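PDB 6CNG: DegV domain-containing protein spr0652 from Streptococcus pneumoniae, which binds linoleic acid and probably other long-chain fatty acids, and may take part in lipid transport or fatty acid metabolism. Local coordinates for residues C31-L36 / L147-L152. Sequence-based numbering, arbitrary orientation.
Sequences CDYRQL and LLVEKL
The ring of Y33 lies obliquely against V149, its CD2 corner 3.9 Å from V149 CG1. At the far end of the ring the phenol lies near the carboxylate of E150, whose plane is turned 72° from that of the ring. Y33 OH stays 4.1 Å from E150 OE2, too long for a hydrogen bond, and that oxygen is taken up instead by a salt bridge to K277. The same valine methyl also receives L36: L36 CD1 is modelled 3.2 Å from V149 CG1, closer than two methyls normally come, so the exact spacing is doubtful, while L36 CD2 is 4.0 Å from V149 CG1. With CG1 roughly anti to the backbone N (chi1 154°), V149 directs this branch at both loop residues; its other methyl, V149 CG2, faces C31 SG at 4.4 Å. In this DegV-family protein the contact joins the loop between strands 23-28 and 43-54, the first two of a mixed sheet and parallel neighbours in it, to helix 143-157. F45 of strand 43-54 touches Y33, L36 and V149, adding an aromatic group to the apolar layer between loop and helix. No hydrogen bond links the two segments, but D32 N bonds to D146 OD1 one residue before 147-152, giving the loop a polar tie to the same helix. Within the loop, C31 SG accepts the N-H of Y33, two residues on, in a long bond of 3.5 Å from Y33 N to C31 SG (N-H...S angle 153°).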
ATOM      1  N   CYS A  31       3.619   1.776   0.749  1.00 15.96           N
ATOM      2  CA  CYS A  31       4.245   0.618   0.120  1.00 15.82           C
ATOM      3  C   CYS A  31       5.025  -0.152   1.175  1.00 16.02           C
ATOM      4  O   CYS A  31       5.724   0.432   2.001  1.00 15.93           O
ATOM      5  CB  CYS A  31       5.221   1.071  -0.969  1.00 17.65           C
ATOM      6  SG  CYS A  31       6.238  -0.196  -1.770  1.00 16.40           S
ATOM      7  N   ASP A  32       4.914  -1.463   1.134  1.00 17.32           N
ATOM      8  CA  ASP A  32       5.508  -2.282   2.170  1.00 15.05           C
ATOM      9  C   ASP A  32       6.957  -2.647   1.912  1.00 16.11           C
ATOM     10  O   ASP A  32       7.603  -3.145   2.831  1.00 18.36           O
ATOM     11  CB  ASP A  32       4.669  -3.549   2.329  1.00 18.80           C
ATOM     12  CG  ASP A  32       3.202  -3.234   2.552  1.00 16.52           C
ATOM     13  OD1 ASP A  32       2.874  -2.609   3.561  1.00 16.44           O
ATOM     14  OD2 ASP A  32       2.397  -3.571   1.688  1.00 16.55           O
ATOM     15  N   TYR A  33       7.473  -2.415   0.705  1.00 13.85           N
ATOM     16  CA  TYR A  33       8.866  -2.701   0.390  1.00 14.25           C
ATOM     17  C   TYR A  33       9.790  -1.704   1.082  1.00 11.93           C
ATOM     18  O   TYR A  33       9.578  -0.493   1.011  1.00 14.07           O
ATOM     19  CB  TYR A  33       9.090  -2.601  -1.125  1.00 14.50           C
ATOM     20  CG  TYR A  33       8.501  -3.714  -1.955  1.00 13.35           C
ATOM     21  CD1 TYR A  33       8.664  -5.036  -1.604  1.00 15.81           C
ATOM     22  CD2 TYR A  33       7.780  -3.433  -3.091  1.00 13.53           C
ATOM     23  CE1 TYR A  33       8.122  -6.044  -2.376  1.00 19.53           C
ATOM     24  CE2 TYR A  33       7.239  -4.423  -3.862  1.00 18.11           C
ATOM     25  CZ  TYR A  33       7.410  -5.727  -3.510  1.00 18.67           C
ATOM     26  OH  TYR A  33       6.844  -6.704  -4.312  1.00 25.45           O
ATOM     27  N   ARG A  34      10.841  -2.217   1.724  1.00 18.05           N
ATOM     28  CA  ARG A  34      12.000  -1.389   2.045  1.00 19.76           C
ATOM     29  C   ARG A  34      13.096  -1.544   0.999  1.00 20.65           C
ATOM     30  O   ARG A  34      13.828  -0.590   0.717  1.00 19.74           O
ATOM     31  CB  ARG A  34      12.563  -1.729   3.433  1.00 23.33           C
ATOM     32  CG  ARG A  34      11.546  -2.054   4.550  1.00 23.39           C
ATOM     33  CD  ARG A  34      10.710  -0.864   4.920  1.00 25.40           C
ATOM     34  NE  ARG A  34      10.255  -0.940   6.303  1.00 32.01           N
ATOM     35  CZ  ARG A  34       9.529  -0.001   6.900  1.00 31.45           C
ATOM     36  NH1 ARG A  34       9.164   1.079   6.231  1.00 27.01           N
ATOM     37  NH2 ARG A  34       9.173  -0.140   8.167  1.00 28.44           N
ATOM     38  N   GLN A  35      13.174  -2.730   0.403  1.00 20.09           N
ATOM     39  CA  GLN A  35      14.045  -3.021  -0.714  1.00 16.88           C
ATOM     40  C   GLN A  35      13.178  -3.620  -1.802  1.00 16.55           C
ATOM     41  O   GLN A  35      12.334  -4.462  -1.519  1.00 20.22           O
ATOM     42  CB  GLN A  35      15.100  -4.081  -0.341  1.00 17.36           C
ATOM     43  CG  GLN A  35      16.046  -3.704   0.800  1.00 22.62           C
ATOM     44  CD  GLN A  35      16.959  -4.840   1.232  1.00 22.01           C
ATOM     45  OE1 GLN A  35      18.177  -4.719   1.183  1.00 27.87           O
ATOM     46  NE2 GLN A  35      16.375  -5.935   1.668  1.00 23.03           N
ATOM     47  N   LEU A  36      13.428  -3.225  -3.041  1.00 20.57           N
ATOM     48  CA  LEU A  36      12.676  -3.737  -4.177  1.00 20.29           C
ATOM     49  C   LEU A  36      13.337  -5.006  -4.647  1.00 13.03           C
ATOM     50  O   LEU A  36      14.519  -4.976  -4.970  1.00 18.83           O
ATOM     51  CB  LEU A  36      12.714  -2.725  -5.298  1.00 24.40           C
ATOM     52  CG  LEU A  36      11.745  -2.944  -6.454  1.00 27.67           C
ATOM     53  CD1 LEU A  36      10.345  -3.202  -5.987  1.00 25.98           C
ATOM     54  CD2 LEU A  36      11.791  -1.712  -7.288  1.00 24.15           C
ATOM     55  N   LEU A 147       2.427  -4.191  -5.850  1.00 11.56           N
ATOM     56  CA  LEU A 147       2.348  -4.693  -7.211  1.00 11.95           C
ATOM     57  C   LEU A 147       2.722  -3.630  -8.223  1.00 10.65           C
ATOM     58  O   LEU A 147       3.388  -3.915  -9.223  1.00 11.61           O
ATOM     59  CB  LEU A 147       0.934  -5.155  -7.487  1.00 12.41           C
ATOM     60  CG  LEU A 147       0.545  -6.534  -6.960  1.00 13.16           C
ATOM     61  CD1 LEU A 147      -0.900  -6.802  -7.282  1.00 12.28           C
ATOM     62  CD2 LEU A 147       1.450  -7.614  -7.522  1.00 14.69           C
ATOM     63  N   LEU A 148       2.269  -2.408  -8.009  1.00 13.51           N
ATOM     64  CA  LEU A 148       2.579  -1.360  -8.966  1.00 12.39           C
ATOM     65  C   LEU A 148       4.067  -1.122  -9.034  1.00 10.63           C
ATOM     66  O   LEU A 148       4.625  -0.904 -10.104  1.00 12.89           O
ATOM     67  CB  LEU A 148       1.908  -0.061  -8.567  1.00 11.72           C
ATOM     68  CG  LEU A 148       0.396  -0.029  -8.609  1.00 11.40           C
ATOM     69  CD1 LEU A 148      -0.058   1.339  -8.205  1.00 15.45           C
ATOM     70  CD2 LEU A 148      -0.110  -0.348  -9.964  1.00 15.83           C
ATOM     71  N   VAL A 149       4.722  -1.132  -7.888  1.00 13.41           N
ATOM     72  CA  VAL A 149       6.156  -0.909  -7.863  1.00 15.90           C
ATOM     73  C   VAL A 149       6.901  -2.063  -8.509  1.00 11.57           C
ATOM     74  O   VAL A 149       7.846  -1.860  -9.272  1.00 12.60           O
ATOM     75  CB  VAL A 149       6.565  -0.655  -6.408  1.00 14.70           C
ATOM     76  CG1 VAL A 149       7.975  -1.019  -6.196  1.00 23.99           C
ATOM     77  CG2 VAL A 149       6.318   0.791  -6.099  1.00 16.46           C
ATOM     78  N   GLU A 150       6.491  -3.286  -8.221  1.00 11.26           N
ATOM     79  CA  GLU A 150       7.055  -4.424  -8.907  1.00 13.14           C
ATOM     80  C   GLU A 150       6.890  -4.299 -10.413  1.00 12.99           C
ATOM     81  O   GLU A 150       7.810  -4.618 -11.174  1.00 13.03           O
ATOM     82  CB  GLU A 150       6.380  -5.695  -8.411  1.00 13.25           C
ATOM     83  CG  GLU A 150       6.704  -6.875  -9.305  1.00 16.55           C
ATOM     84  CD  GLU A 150       6.196  -8.202  -8.784  1.00 17.72           C
ATOM     85  OE1 GLU A 150       6.599  -9.248  -9.336  1.00 18.13           O
ATOM     86  OE2 GLU A 150       5.414  -8.187  -7.818  1.00 18.52           O
ATOM     87  N   LYS A 151       5.725  -3.851 -10.866  1.00 11.51           N
ATOM     88  CA  LYS A 151       5.491  -3.762 -12.289  1.00 11.24           C
ATOM     89  C   LYS A 151       6.330  -2.672 -12.924  1.00 13.26           C
ATOM     90  O   LYS A 151       6.846  -2.846 -14.027  1.00 14.79           O
ATOM     91  CB  LYS A 151       4.021  -3.511 -12.551  1.00 12.91           C
ATOM     92  CG  LYS A 151       3.703  -3.400 -14.026  1.00 12.32           C
ATOM     93  CD  LYS A 151       4.098  -4.612 -14.846  1.00 14.79           C
ATOM     94  CE  LYS A 151       3.495  -5.874 -14.326  1.00 18.26           C
ATOM     95  NZ  LYS A 151       3.445  -6.975 -15.330  1.00 29.17           N
ATOM     96  N   LEU A 152       6.454  -1.533 -12.279  1.00 11.70           N
ATOM     97  CA  LEU A 152       7.322  -0.528 -12.850  1.00 11.49           C
ATOM     98  C   LEU A 152       8.713  -1.105 -13.072  1.00 14.86           C
ATOM     99  O   LEU A 152       9.315  -0.912 -14.136  1.00 12.24           O
ATOM    100  CB  LEU A 152       7.379   0.662 -11.922  1.00 12.56           C
ATOM    101  CG  LEU A 152       6.133   1.506 -11.794  1.00 14.94           C
ATOM    102  CD1 LEU A 152       6.251   2.500 -10.699  1.00 15.77           C
ATOM    103  CD2 LEU A 152       5.898   2.232 -13.101  1.00 13.82           C
TER